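Local atomic coordinates of uncharacterized protein (Bacteroides ovatus, PDB entry 4FS7), a protein that is of unknown function but, as a probably extracellular leucine-rich repeat protein, may bind other proteins. Residues Ile122-Met127 with Ile144-Gly149; Lys280-Ser285 with Glu301-Asp306; Ser307-Gly312 with Pro328-Glu333. All blocks are in the same frame, centred on the assembly; numbering follows the deposited sequence. Where two conformers were deposited one is given.

Contact 1 of 3, residues Ile122-Met127 with Ile144-Gly149; sequences ILLPLM and ITIPEG
Two neighbouring turns of a BspA-type leucine-rich repeat solenoid meet here through Leu124 and Pro147, with water taking the place of direct backbone bonds. Ile122-Met127 and Ile144-Gly149 run nearly side by side, their directions 15° apart, yet the CA atoms of Ile122 and Ile144 stand 7.1 Å from each other, too wide for a parallel sheet. No hydrogen bond joins the two segments directly. Instead, one water donates to Ile122 O and accepts from Thr145 N at 3.1 Å, and a second accepts from Leu124 N and donates to Thr145 O at 2.7 Å. Each water bridges a carbonyl of one segment to an N-H of the other, spanning a gap too wide for direct bonds. On its other side Ile144 is joined by ordinary backbone bonds to Tyr166 and Ser168, so the parallel pairing resumes with the next turn.

Side chains fill the interior side of the join. Leu124 has CG beside its own backbone N (chi1 -61°), which carries CD1 in over the second segment; there it meets Pro147 CD at 3.8 Å and also lies against Ile144 CD1 and the carbonyl oxygen of Thr145. The leucine and the proline ring cross at about a right angle, CB of the leucine lying against CD and CG of the ring. Ile122 and Ile144 lie alongside each other and point the same way, the CG2 branch of Ile122 touching Ile144 CD1 at 3.9 Å, while Phe113 and Phe141 pack on Ile122 from the loops. Beyond the second water the segments converge, and a third water links Leu126 O to Gly149 N, the latter bond weak. Closest of all, Pro147 CG presses against Pro125 O at 3.2 Å.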
ATOM      1  N   ILE A 122      -6.050 -21.694   3.235  1.00 14.38           N
ATOM      2  CA  ILE A 122      -7.312 -21.642   3.962  1.00 15.38           C
ATOM      3  C   ILE A 122      -8.440 -21.525   2.974  1.00 14.73           C
ATOM      4  O   ILE A 122      -8.275 -20.916   1.914  1.00 16.07           O
ATOM      5  CB  ILE A 122      -7.331 -20.480   5.013  1.00 17.49           C
ATOM      6  CG1 ILE A 122      -8.374 -20.765   6.113  1.00 22.41           C
ATOM      7  CG2 ILE A 122      -7.568 -19.178   4.361  1.00 20.47           C
ATOM      8  CD1 ILE A 122      -8.070 -20.232   7.459  1.00 27.07           C
ATOM      9  N   LEU A 123      -9.573 -22.116   3.330  1.00 13.36           N
ATOM     10  CA  LEU A 123     -10.798 -21.960   2.593  1.00 13.25           C
ATOM     11  C   LEU A 123     -11.820 -21.234   3.468  1.00 12.67           C
ATOM     12  O   LEU A 123     -12.211 -21.701   4.544  1.00 16.11           O
ATOM     13  CB  LEU A 123     -11.340 -23.319   2.158  1.00 14.95           C
ATOM     14  CG  LEU A 123     -10.443 -24.075   1.181  1.00 18.50           C
ATOM     15  CD1 LEU A 123     -10.960 -25.482   0.906  1.00 22.78           C
ATOM     16  CD2 LEU A 123     -10.249 -23.301  -0.152  1.00 21.48           C
ATOM     17  N   LEU A 124     -12.274 -20.100   3.026  1.00 11.88           N
ATOM     18  CA  LEU A 124     -13.215 -19.295   3.778  1.00 12.29           C
ATOM     19  C   LEU A 124     -14.646 -19.775   3.533  1.00 13.51           C
ATOM     20  O   LEU A 124     -14.981 -20.213   2.434  1.00 14.46           O
ATOM     21  CB  LEU A 124     -13.103 -17.819   3.398  1.00 13.51           C
ATOM     22  CG  LEU A 124     -11.739 -17.204   3.661  1.00 14.54           C
ATOM     23  CD1 LEU A 124     -11.674 -15.781   3.069  1.00 15.81           C
ATOM     24  CD2 LEU A 124     -11.400 -17.217   5.148  1.00 18.24           C
ATOM     25  N   PRO A 125     -15.499 -19.711   4.568  1.00 13.38           N
ATOM     26  CA  PRO A 125     -16.912 -20.076   4.395  1.00 13.99           C
ATOM     27  C   PRO A 125     -17.593 -19.227   3.354  1.00 13.20           C
ATOM     28  O   PRO A 125     -17.403 -18.015   3.334  1.00 14.01           O
ATOM     29  CB  PRO A 125     -17.534 -19.781   5.768  1.00 15.73           C
ATOM     30  CG  PRO A 125     -16.432 -19.639   6.690  1.00 14.32           C
ATOM     31  CD  PRO A 125     -15.221 -19.283   5.945  1.00 12.98           C
ATOM     32  N   LEU A 126     -18.402 -19.855   2.503  1.00 14.22           N
ATOM     33  CA  LEU A 126     -19.049 -19.103   1.441  1.00 14.68           C
ATOM     34  C   LEU A 126     -19.960 -18.017   1.935  1.00 14.24           C
ATOM     35  O   LEU A 126     -20.192 -17.063   1.189  1.00 17.28           O
ATOM     36  CB  LEU A 126     -19.737 -20.026   0.421  1.00 17.10           C
ATOM     37  CG  LEU A 126     -18.744 -20.675  -0.544  1.00 21.35           C
ATOM     38  CD1 LEU A 126     -19.422 -21.682  -1.440  1.00 26.82           C
ATOM     39  CD2 LEU A 126     -18.072 -19.610  -1.412  1.00 28.76           C
HETATM   40  N   MSE A 127     -20.511 -18.146   3.149  1.00 14.50           N
HETATM   41  CA  MSE A 127     -21.430 -17.148   3.697  1.00 13.98           C
HETATM   42  C   MSE A 127     -20.708 -16.142   4.614  1.00 13.43           C
HETATM   43  O   MSE A 127     -21.330 -15.405   5.349  1.00 14.75           O
HETATM   44  CB  MSE A 127     -22.601 -17.825   4.391  1.00 15.91           C
HETATM   45  CG  MSE A 127     -23.425 -18.764   3.460  1.00 18.05           C
HETATM   46 SE   MSE A 127     -23.996 -18.049   1.760  0.75 16.59          SE
HETATM   47  CE  MSE A 127     -24.766 -16.670   2.724  1.00 16.93           C
ATOM     48  N   ILE A 144      -5.748 -16.909  -2.096  1.00 12.21           N
ATOM     49  CA  ILE A 144      -6.977 -16.831  -1.296  1.00 13.88           C
ATOM     50  C   ILE A 144      -8.128 -16.246  -2.122  1.00 12.65           C
ATOM     51  O   ILE A 144      -7.933 -15.287  -2.901  1.00 13.42           O
ATOM     52  CB  ILE A 144      -6.789 -16.053   0.027  1.00 16.81           C
ATOM     53  CG1 ILE A 144      -7.983 -16.335   0.968  1.00 18.85           C
ATOM     54  CG2 ILE A 144      -6.579 -14.584  -0.258  1.00 16.66           C
ATOM     55  CD1 ILE A 144      -7.833 -15.864   2.345  1.00 20.58           C
ATOM     56  N   THR A 145      -9.292 -16.888  -2.001  1.00 13.15           N
ATOM     57  CA  THR A 145     -10.519 -16.379  -2.591  1.00 14.53           C
ATOM     58  C   THR A 145     -11.456 -15.863  -1.517  1.00 13.82           C
ATOM     59  O   THR A 145     -11.769 -16.574  -0.530  1.00 15.40           O
ATOM     60  CB  THR A 145     -11.175 -17.470  -3.453  0.70 17.09           C
ATOM     61  OG1 THR A 145     -10.277 -17.810  -4.513  0.70 21.21           O
ATOM     62  CG2 THR A 145     -12.509 -16.999  -4.045  0.70 18.58           C
ATOM     63  N   ILE A 146     -11.839 -14.607  -1.652  1.00 13.25           N
ATOM     64  CA  ILE A 146     -12.731 -13.941  -0.682  0.50 12.40           C
ATOM     65  C   ILE A 146     -14.158 -14.081  -1.173  1.00 13.22           C
ATOM     66  O   ILE A 146     -14.458 -13.657  -2.268  1.00 14.37           O
ATOM     67  CB  ILE A 146     -12.465 -12.404  -0.538  0.50 11.46           C
ATOM     68  CG1 ILE A 146     -10.987 -12.087  -0.282  0.50 12.86           C
ATOM     69  CG2 ILE A 146     -13.364 -11.792   0.566  0.50 13.11           C
ATOM     70  CD1 ILE A 146     -10.354 -12.800   0.920  0.50 10.98           C
ATOM     71  N   PRO A 147     -15.050 -14.703  -0.374  1.00 13.45           N
ATOM     72  CA  PRO A 147     -16.431 -14.891  -0.782  1.00 14.68           C
ATOM     73  C   PRO A 147     -17.137 -13.578  -1.166  1.00 13.80           C
ATOM     74  O   PRO A 147     -16.841 -12.505  -0.600  1.00 13.78           O
ATOM     75  CB  PRO A 147     -17.056 -15.544   0.469  1.00 18.04           C
ATOM     76  CG  PRO A 147     -15.982 -16.288   1.094  1.00 17.63           C
ATOM     77  CD  PRO A 147     -14.785 -15.398   0.901  1.00 14.65           C
ATOM     78  N   GLU A 148     -18.074 -13.675  -2.104  1.00 15.32           N
ATOM     79  CA  GLU A 148     -18.738 -12.512  -2.702  0.67 15.42           C
ATOM     80  C   GLU A 148     -19.450 -11.640  -1.696  1.00 14.88           C
ATOM     81  O   GLU A 148     -19.625 -10.461  -1.904  1.00 16.75           O
ATOM     82  CB  GLU A 148     -19.707 -12.949  -3.825  0.67 15.61           C
ATOM     83  CG  GLU A 148     -21.031 -13.591  -3.390  0.67 16.34           C
ATOM     84  CD  GLU A 148     -21.888 -14.092  -4.552  0.67 15.92           C
ATOM     85  OE1 GLU A 148     -22.270 -13.281  -5.448  0.67 13.71           O
ATOM     86  OE2 GLU A 148     -22.160 -15.316  -4.557  0.67 17.17           O
ATOM     87  N   GLY A 149     -19.930 -12.252  -0.616  1.00 13.09           N
ATOM     88  CA  GLY A 149     -20.657 -11.540   0.397  1.00 14.26           C
ATOM     89  C   GLY A 149     -19.871 -10.836   1.462  1.00 12.87           C
ATOM     90  O   GLY A 149     -20.478 -10.248   2.345  1.00 14.45           O
TER
HETATM   91  O   HOH W   1      -9.033 -19.521  -0.438  1.00 16.75           O
HETATM   92  O   HOH W   2     -11.584 -19.145   0.371  1.00 15.30           O
HETATM   93  O   HOH W   3     -20.094 -14.381   1.385  1.00 18.27           O

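Contact 2 of 3, residues Lys280-Ser285 with Glu301-Asp306; sequences KVIYGS and EVKLLD. With EDO (1,2-ethanediol), chain C.
Leu305 lies against bare backbone at Gly284: its CD1 sits 3.8 Å from Gly284 CA, so close that a CB on Gly284 would collide with that methyl. The leucine reaches there with CG beside its backbone N (chi1 -60°).

This packing closes the end of a parallel pair in the solenoid, strands 280-283 and 301-304, whose axes are 4.7 Å apart. Four backbone bonds zip it up: Val281 N to Glu301 O, Lys303 N to Val281 O, Tyr283 N to Lys303 O, and Leu305 N to Tyr283 O at 2.9 Å. Val281, Tyr283, Val302 and Leu304 share the inner face. There Val281 CG1 and Val302 CG1 lie side by side at 4.2 Å, and Leu304 CD2 meets Tyr283 CB, while the Tyr283 hydroxyl bonds to Ile287 O.

The face bearing Lys280, Ile282, Glu301 and Lys303 is mostly polar. In the conformers described, the Lys280 chain bends at its last torsion, bringing NZ to 3.5 Å from Glu301 OE1, a long, weak salt bridge. Past the strand, Ser285 OG accepts a bond from an ethanediol, probably from the crystallisation liquor.

With the charges so loosely paired on the exposed face, the join probably owes its cohesion chiefly to the backbone ladder and the inner apolar row.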
ATOM      1  N   LYS A 280      11.139   8.999 -18.183  1.00  9.98           N
ATOM      2  CA  LYS A 280      10.277   9.880 -18.952  0.50 10.27           C
ATOM      3  C   LYS A 280       9.041  10.260 -18.188  1.00 10.13           C
ATOM      4  O   LYS A 280       8.378   9.413 -17.577  1.00 10.92           O
ATOM      5  CB  LYS A 280       9.849   9.244 -20.287  0.50 13.13           C
ATOM      6  CG  LYS A 280      10.987   8.967 -21.237  0.50 13.86           C
ATOM      7  CD  LYS A 280      10.505   8.616 -22.634  0.50 20.29           C
ATOM      8  CE  LYS A 280      11.701   8.435 -23.535  0.50 24.41           C
ATOM      9  NZ  LYS A 280      12.625   9.594 -23.387  0.50 28.03           N
ATOM     10  N   VAL A 281       8.705  11.526 -18.268  1.00 10.70           N
ATOM     11  CA  VAL A 281       7.569  12.135 -17.646  1.00 10.47           C
ATOM     12  C   VAL A 281       6.765  12.982 -18.614  1.00 10.54           C
ATOM     13  O   VAL A 281       7.340  13.738 -19.381  1.00 10.92           O
ATOM     14  CB  VAL A 281       8.069  13.095 -16.493  1.00 11.83           C
ATOM     15  CG1 VAL A 281       6.983  14.089 -16.055  1.00 12.19           C
ATOM     16  CG2 VAL A 281       8.636  12.302 -15.323  1.00 11.84           C
ATOM     17  N   ILE A 282       5.447  12.805 -18.582  1.00 10.50           N
ATOM     18  CA  ILE A 282       4.513  13.749 -19.155  1.00 11.52           C
ATOM     19  C   ILE A 282       3.628  14.219 -18.010  1.00 10.90           C
ATOM     20  O   ILE A 282       3.019  13.397 -17.321  1.00 12.59           O
ATOM     21  CB  ILE A 282       3.634  13.163 -20.284  1.00 12.68           C
ATOM     22  CG1 ILE A 282       4.492  12.465 -21.326  1.00 15.22           C
ATOM     23  CG2 ILE A 282       2.739  14.291 -20.828  1.00 16.79           C
ATOM     24  CD1 ILE A 282       3.688  11.588 -22.341  1.00 19.00           C
ATOM     25  N   TYR A 283       3.535  15.523 -17.792  1.00 10.93           N
ATOM     26  CA  TYR A 283       2.886  16.053 -16.608  1.00 10.67           C
ATOM     27  C   TYR A 283       2.117  17.325 -16.932  1.00 11.07           C
ATOM     28  O   TYR A 283       2.683  18.252 -17.481  1.00 12.26           O
ATOM     29  CB  TYR A 283       3.931  16.323 -15.520  1.00 11.35           C
ATOM     30  CG  TYR A 283       3.333  16.701 -14.178  1.00 11.22           C
ATOM     31  CD1 TYR A 283       2.911  17.976 -13.900  1.00 11.32           C
ATOM     32  CD2 TYR A 283       3.189  15.736 -13.175  1.00 12.92           C
ATOM     33  CE1 TYR A 283       2.359  18.307 -12.674  1.00 11.10           C
ATOM     34  CE2 TYR A 283       2.660  16.066 -11.951  1.00 12.51           C
ATOM     35  CZ  TYR A 283       2.219  17.339 -11.708  1.00 10.40           C
ATOM     36  OH  TYR A 283       1.725  17.644 -10.473  1.00 12.92           O
ATOM     37  N   GLY A 284       0.839  17.370 -16.573  1.00 11.46           N
ATOM     38  CA  GLY A 284      -0.052  18.477 -16.890  1.00 11.85           C
ATOM     39  C   GLY A 284      -0.789  19.126 -15.777  1.00 11.56           C
ATOM     40  O   GLY A 284      -1.521  20.087 -15.997  1.00 13.43           O
ATOM     41  N   SER A 285      -0.670  18.633 -14.539  1.00 12.50           N
ATOM     42  CA  SER A 285      -1.394  19.277 -13.461  0.50 13.59           C
ATOM     43  C   SER A 285      -0.802  20.654 -13.180  1.00 12.06           C
ATOM     44  O   SER A 285       0.394  20.898 -13.381  1.00 13.57           O
ATOM     45  CB  SER A 285      -1.420  18.442 -12.184  0.50 15.76           C
ATOM     46  OG  SER A 285      -2.363  18.995 -11.271  0.50 18.10           O
ATOM     47  N   GLU A 301      13.774  12.850 -19.807  1.00 10.93           N
ATOM     48  CA  GLU A 301      12.792  13.526 -20.631  1.00 12.12           C
ATOM     49  C   GLU A 301      11.620  13.963 -19.797  1.00 11.92           C
ATOM     50  O   GLU A 301      10.954  13.124 -19.169  1.00 12.61           O
ATOM     51  CB  GLU A 301      12.281  12.662 -21.771  0.50 16.17           C
ATOM     52  CG  GLU A 301      11.086  13.293 -22.478  0.50 20.80           C
ATOM     53  CD  GLU A 301      10.740  12.624 -23.767  0.50 25.48           C
ATOM     54  OE1 GLU A 301      11.602  12.626 -24.683  0.50 25.11           O
ATOM     55  OE2 GLU A 301       9.602  12.110 -23.863  0.50 30.22           O
ATOM     56  N   VAL A 302      11.378  15.258 -19.764  1.00 11.18           N
ATOM     57  CA  VAL A 302      10.274  15.830 -19.011  1.00 11.16           C
ATOM     58  C   VAL A 302       9.456  16.741 -19.890  1.00 13.08           C
ATOM     59  O   VAL A 302       9.961  17.776 -20.374  1.00 15.22           O
ATOM     60  CB  VAL A 302      10.757  16.615 -17.767  1.00 11.87           C
ATOM     61  CG1 VAL A 302       9.558  17.222 -17.040  1.00 13.33           C
ATOM     62  CG2 VAL A 302      11.600  15.755 -16.849  1.00 12.66           C
ATOM     63  N   LYS A 303       8.226  16.324 -20.173  1.00 10.53           N
ATOM     64  CA  LYS A 303       7.257  17.138 -20.881  1.00 10.39           C
ATOM     65  C   LYS A 303       6.266  17.739 -19.921  1.00 10.79           C
ATOM     66  O   LYS A 303       5.433  17.026 -19.361  1.00 12.75           O
ATOM     67  CB  LYS A 303       6.563  16.332 -21.980  1.00 12.66           C
ATOM     68  CG  LYS A 303       5.428  17.124 -22.665  1.00 16.55           C
ATOM     69  CD  LYS A 303       5.922  18.278 -23.463  1.00 19.94           C
ATOM     70  CE  LYS A 303       4.739  19.141 -23.980  1.00 23.05           C
ATOM     71  NZ  LYS A 303       5.218  20.277 -24.869  1.00 27.26           N
ATOM     72  N   LEU A 304       6.383  19.037 -19.691  1.00 11.72           N
ATOM     73  CA  LEU A 304       5.422  19.823 -18.919  1.00 11.38           C
ATOM     74  C   LEU A 304       4.421  20.449 -19.868  1.00 12.29           C
ATOM     75  O   LEU A 304       4.804  21.208 -20.748  1.00 13.10           O
ATOM     76  CB  LEU A 304       6.107  20.910 -18.076  1.00 11.86           C
ATOM     77  CG  LEU A 304       7.144  20.401 -17.087  1.00 12.42           C
ATOM     78  CD1 LEU A 304       7.764  21.632 -16.351  1.00 16.61           C
ATOM     79  CD2 LEU A 304       6.575  19.345 -16.104  1.00 14.50           C
ATOM     80  N   LEU A 305       3.149  20.114 -19.720  1.00 11.96           N
ATOM     81  CA  LEU A 305       2.111  20.676 -20.564  1.00 12.46           C
ATOM     82  C   LEU A 305       1.863  22.156 -20.246  1.00 12.64           C
ATOM     83  O   LEU A 305       2.298  22.639 -19.209  1.00 12.10           O
ATOM     84  CB  LEU A 305       0.831  19.858 -20.443  1.00 12.81           C
ATOM     85  CG  LEU A 305       0.990  18.367 -20.865  1.00 17.47           C
ATOM     86  CD1 LEU A 305      -0.331  17.628 -20.619  1.00 19.99           C
ATOM     87  CD2 LEU A 305       1.507  18.152 -22.257  1.00 21.68           C
ATOM     88  N   ASP A 306       1.215  22.876 -21.171  1.00 13.48           N
ATOM     89  CA  ASP A 306       0.959  24.295 -21.039  1.00 13.35           C
ATOM     90  C   ASP A 306       0.127  24.623 -19.828  1.00 12.95           C
ATOM     91  O   ASP A 306       0.054  25.777 -19.410  1.00 14.34           O
ATOM     92  CB  ASP A 306       0.270  24.835 -22.291  1.00 15.51           C
ATOM     93  CG  ASP A 306       1.134  24.852 -23.522  1.00 19.15           C
ATOM     94  OD1 ASP A 306       2.379  24.640 -23.448  1.00 19.46           O
ATOM     95  OD2 ASP A 306       0.519  25.116 -24.596  1.00 21.61           O
TER
HETATM   96  C1  EDO C 502      -1.428  19.475  -8.237  1.00 22.27           C
HETATM   97  O1  EDO C 502      -1.866  20.543  -9.169  1.00 22.16           O
HETATM   98  C2  EDO C 502      -1.493  19.850  -6.732  1.00 28.32           C
HETATM   99  O2  EDO C 502      -2.755  19.432  -6.149  1.00 27.34           O
HETATM  100  O   HOH W   4       7.957  12.940 -22.148  1.00 27.59           O

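Contact 3 of 3, residues Ser307-Gly312 with Pro328-Glu333; sequences SVKFIG and PYLVEE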
ATOM      1  N   SER A 307      -0.574  23.629 -19.297  1.00 13.27           N
ATOM      2  CA  SER A 307      -1.375  23.786 -18.092  1.00 13.94           C
ATOM      3  C   SER A 307      -0.523  23.896 -16.811  1.00 14.06           C
ATOM      4  O   SER A 307      -1.059  24.253 -15.781  1.00 14.35           O
ATOM      5  CB  SER A 307      -2.358  22.612 -17.968  1.00 13.77           C
ATOM      6  OG  SER A 307      -1.720  21.367 -18.215  1.00 14.53           O
ATOM      7  N   VAL A 308       0.769  23.567 -16.843  1.00 12.86           N
ATOM      8  CA  VAL A 308       1.653  23.631 -15.666  1.00 11.59           C
ATOM      9  C   VAL A 308       2.093  25.068 -15.418  1.00 11.97           C
ATOM     10  O   VAL A 308       2.701  25.712 -16.279  1.00 13.45           O
ATOM     11  CB  VAL A 308       2.866  22.710 -15.815  1.00 11.54           C
ATOM     12  CG1 VAL A 308       3.739  22.834 -14.568  1.00 13.41           C
ATOM     13  CG2 VAL A 308       2.419  21.272 -16.091  1.00 13.65           C
ATOM     14  N   LYS A 309       1.855  25.553 -14.218  1.00 11.86           N
ATOM     15  CA  LYS A 309       2.187  26.920 -13.859  1.00 12.30           C
ATOM     16  C   LYS A 309       3.091  27.132 -12.667  1.00 12.06           C
ATOM     17  O   LYS A 309       3.630  28.212 -12.478  1.00 12.46           O
ATOM     18  CB  LYS A 309       0.900  27.718 -13.664  1.00 15.05           C
ATOM     19  CG  LYS A 309       0.080  27.796 -15.000  1.00 21.24           C
ATOM     20  CD  LYS A 309      -1.155  28.655 -14.974  1.00 25.24           C
ATOM     21  CE  LYS A 309      -1.963  28.415 -16.287  1.00 28.40           C
ATOM     22  NZ  LYS A 309      -3.124  29.330 -16.413  1.00 31.09           N
ATOM     23  N   PHE A 310       3.290  26.100 -11.860  1.00 12.25           N
ATOM     24  CA  PHE A 310       4.144  26.200 -10.658  1.00 11.19           C
ATOM     25  C   PHE A 310       5.016  24.983 -10.526  1.00 10.41           C
ATOM     26  O   PHE A 310       4.528  23.848 -10.618  1.00 12.83           O
ATOM     27  CB  PHE A 310       3.304  26.348  -9.398  1.00 11.74           C
ATOM     28  CG  PHE A 310       2.377  27.521  -9.452  1.00 14.04           C
ATOM     29  CD1 PHE A 310       1.105  27.429 -10.028  1.00 15.83           C
ATOM     30  CD2 PHE A 310       2.792  28.755  -8.998  1.00 15.09           C
ATOM     31  CE1 PHE A 310       0.262  28.545 -10.115  1.00 18.61           C
ATOM     32  CE2 PHE A 310       1.960  29.858  -9.053  1.00 18.07           C
ATOM     33  CZ  PHE A 310       0.693  29.753  -9.630  1.00 19.83           C
ATOM     34  N   ILE A 311       6.303  25.187 -10.278  1.00  9.84           N
ATOM     35  CA  ILE A 311       7.244  24.102 -10.012  1.00  9.32           C
ATOM     36  C   ILE A 311       7.617  24.177  -8.525  1.00  9.49           C
ATOM     37  O   ILE A 311       8.233  25.140  -8.075  1.00 10.12           O
ATOM     38  CB  ILE A 311       8.556  24.193 -10.843  0.60 10.88           C
ATOM     39  CG1 ILE A 311       8.280  24.474 -12.334  0.60 14.26           C
ATOM     40  CG2 ILE A 311       9.400  22.909 -10.607  0.60 10.48           C
ATOM     41  CD1 ILE A 311       7.493  23.354 -13.013  0.60 16.25           C
ATOM     42  N   GLY A 312       7.178  23.188  -7.745  1.00  9.36           N
ATOM     43  CA  GLY A 312       7.329  23.200  -6.346  1.00  9.90           C
ATOM     44  C   GLY A 312       8.730  23.081  -5.825  1.00  8.78           C
ATOM     45  O   GLY A 312       9.636  22.637  -6.515  1.00  9.26           O
ATOM     46  N   PRO A 328       6.994  25.590 -19.744  1.00 13.44           N
ATOM     47  CA  PRO A 328       5.957  26.073 -20.637  1.00 14.45           C
ATOM     48  C   PRO A 328       5.617  27.531 -20.399  1.00 13.91           C
ATOM     49  O   PRO A 328       5.993  28.163 -19.383  1.00 14.01           O
ATOM     50  CB  PRO A 328       4.770  25.141 -20.345  1.00 15.83           C
ATOM     51  CG  PRO A 328       5.000  24.691 -18.956  1.00 16.88           C
ATOM     52  CD  PRO A 328       6.497  24.542 -18.842  1.00 14.94           C
ATOM     53  N   TYR A 329       4.865  28.065 -21.349  1.00 15.04           N
ATOM     54  CA  TYR A 329       4.822  29.502 -21.513  1.00 14.73           C
ATOM     55  C   TYR A 329       4.104  30.321 -20.469  1.00 14.71           C
ATOM     56  O   TYR A 329       4.193  31.556 -20.506  1.00 18.87           O
ATOM     57  CB  TYR A 329       4.342  29.892 -22.922  1.00 16.90           C
ATOM     58  CG  TYR A 329       2.846  29.859 -23.129  1.00 16.98           C
ATOM     59  CD1 TYR A 329       2.143  28.675 -23.096  1.00 16.75           C
ATOM     60  CD2 TYR A 329       2.128  31.019 -23.347  1.00 18.29           C
ATOM     61  CE1 TYR A 329       0.772  28.642 -23.263  1.00 19.37           C
ATOM     62  CE2 TYR A 329       0.719  31.006 -23.522  1.00 19.49           C
ATOM     63  CZ  TYR A 329       0.047  29.801 -23.511  1.00 17.42           C
ATOM     64  OH  TYR A 329      -1.326  29.757 -23.677  1.00 20.95           O
ATOM     65  N   LEU A 330       3.404  29.675 -19.533  1.00 13.99           N
ATOM     66  CA  LEU A 330       2.698  30.369 -18.463  1.00 14.04           C
ATOM     67  C   LEU A 330       3.253  30.037 -17.053  1.00 13.34           C
ATOM     68  O   LEU A 330       2.620  30.362 -16.044  1.00 14.99           O
ATOM     69  CB  LEU A 330       1.189  30.094 -18.555  1.00 16.34           C
ATOM     70  CG  LEU A 330       0.535  30.624 -19.831  1.00 17.62           C
ATOM     71  CD1 LEU A 330      -0.876  30.048 -19.950  1.00 19.92           C
ATOM     72  CD2 LEU A 330       0.488  32.163 -19.778  1.00 21.46           C
ATOM     73  N   VAL A 331       4.409  29.405 -16.978  1.00 12.27           N
ATOM     74  CA  VAL A 331       5.011  29.134 -15.650  1.00 10.51           C
ATOM     75  C   VAL A 331       5.246  30.435 -14.886  1.00 10.94           C
ATOM     76  O   VAL A 331       5.844  31.375 -15.416  1.00 12.04           O
ATOM     77  CB  VAL A 331       6.258  28.283 -15.779  1.00 11.19           C
ATOM     78  CG1 VAL A 331       6.943  28.128 -14.367  1.00 14.88           C
ATOM     79  CG2 VAL A 331       5.966  26.884 -16.281  1.00 15.36           C
ATOM     80  N   GLU A 332       4.771  30.462 -13.649  1.00 10.53           N
ATOM     81  CA  GLU A 332       4.854  31.652 -12.802  1.00 10.40           C
ATOM     82  C   GLU A 332       5.942  31.597 -11.734  1.00  9.33           C
ATOM     83  O   GLU A 332       6.472  32.640 -11.361  1.00 10.57           O
ATOM     84  CB  GLU A 332       3.523  31.896 -12.094  1.00 13.76           C
ATOM     85  CG  GLU A 332       2.358  32.164 -13.078  1.00 15.91           C
ATOM     86  CD  GLU A 332       1.058  32.566 -12.416  1.00 18.82           C
ATOM     87  OE1 GLU A 332       1.035  33.005 -11.236  1.00 18.88           O
ATOM     88  OE2 GLU A 332       0.039  32.475 -13.136  1.00 23.15           O
ATOM     89  N   GLU A 333       6.212  30.431 -11.183  1.00  8.94           N
ATOM     90  CA  GLU A 333       7.127  30.286 -10.044  0.50  8.54           C
ATOM     91  C   GLU A 333       7.931  29.015 -10.172  1.00  8.54           C
ATOM     92  O   GLU A 333       7.367  27.964 -10.539  1.00  9.25           O
ATOM     93  CB  GLU A 333       6.362  30.232  -8.706  0.50  9.54           C
ATOM     94  CG  GLU A 333       5.389  31.405  -8.498  0.50  8.15           C
ATOM     95  CD  GLU A 333       4.621  31.390  -7.175  0.50  9.84           C
ATOM     96  OE1 GLU A 333       4.996  30.660  -6.231  0.50 12.64           O
ATOM     97  OE2 GLU A 333       3.617  32.131  -7.075  0.50 13.68           O
TER
HETATM   98  O   HOH W   5       2.497  27.024 -18.751  1.00 13.64           O
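Lys309 O accepts from Glu332 N at 2.8 Å, almost straight at the hydrogen (175°), and Ile311 N donates to Glu333 O at 3.0 Å, pairing Phe310 with Glu333 in parallel. A water donates to Val308 O and accepts from Leu330 N, a residue of the type I turn Pro328-Val331.

Apolar contacts are longer: Pro328 CG faces Val308 CB at 4.3 Å, Ile311 CG1 meets Val331 CG1 at 4.4 Å, and the extended Lys309 chain runs alongside Leu330. Separately, the Val331 CG2 methyl touches the carbonyl oxygen of Val308 at 3.5 Å. The turn and the short strands belong to successive turns of the leucine-rich repeat solenoid, 310-311 and 333-334 being adjacent in one parallel sheet.

Carboxylates gather round the Phe310 ring, which CG beside the backbone N (chi1 -56°) brings up to both glutamates. That of Glu333 stands at the ring's edge with its plane 86° from the ring, OE2 3.4 Å from Phe310 CE2, while Glu332 OE1 approaches Phe310 CZ obliquely at 3.6 Å. Glu332 OE1 and Glu333 OE2 also form salt bridges to Arg355 NH2. Replacing Phe310 by an alanine would probably open a gap beside Glu332 and Glu333, leaving Arg355 as the main hold on their carboxylates.

Overall arrangement
All three contacts join neighbouring turns of the same elongated solenoid, but at different places along it. Contact 1 lies on one side of the chain's centre and contacts 2 and 3 on the other, its centre 44 Å from that of contact 2 and 50 Å from that of contact 3. Contacts 2 and 3 are adjacent, centres 11 Å apart: the chain passes directly from Asp306 into Ser307, whose OG probably hydrogen-bonds to Gly284 O at 2.6 Å. Val308 CG2 packs on Tyr283 O, and Pro328 CG on Leu305 O. The ethanediol beside contact 2 also bonds to Ile267 N and Ile287 N.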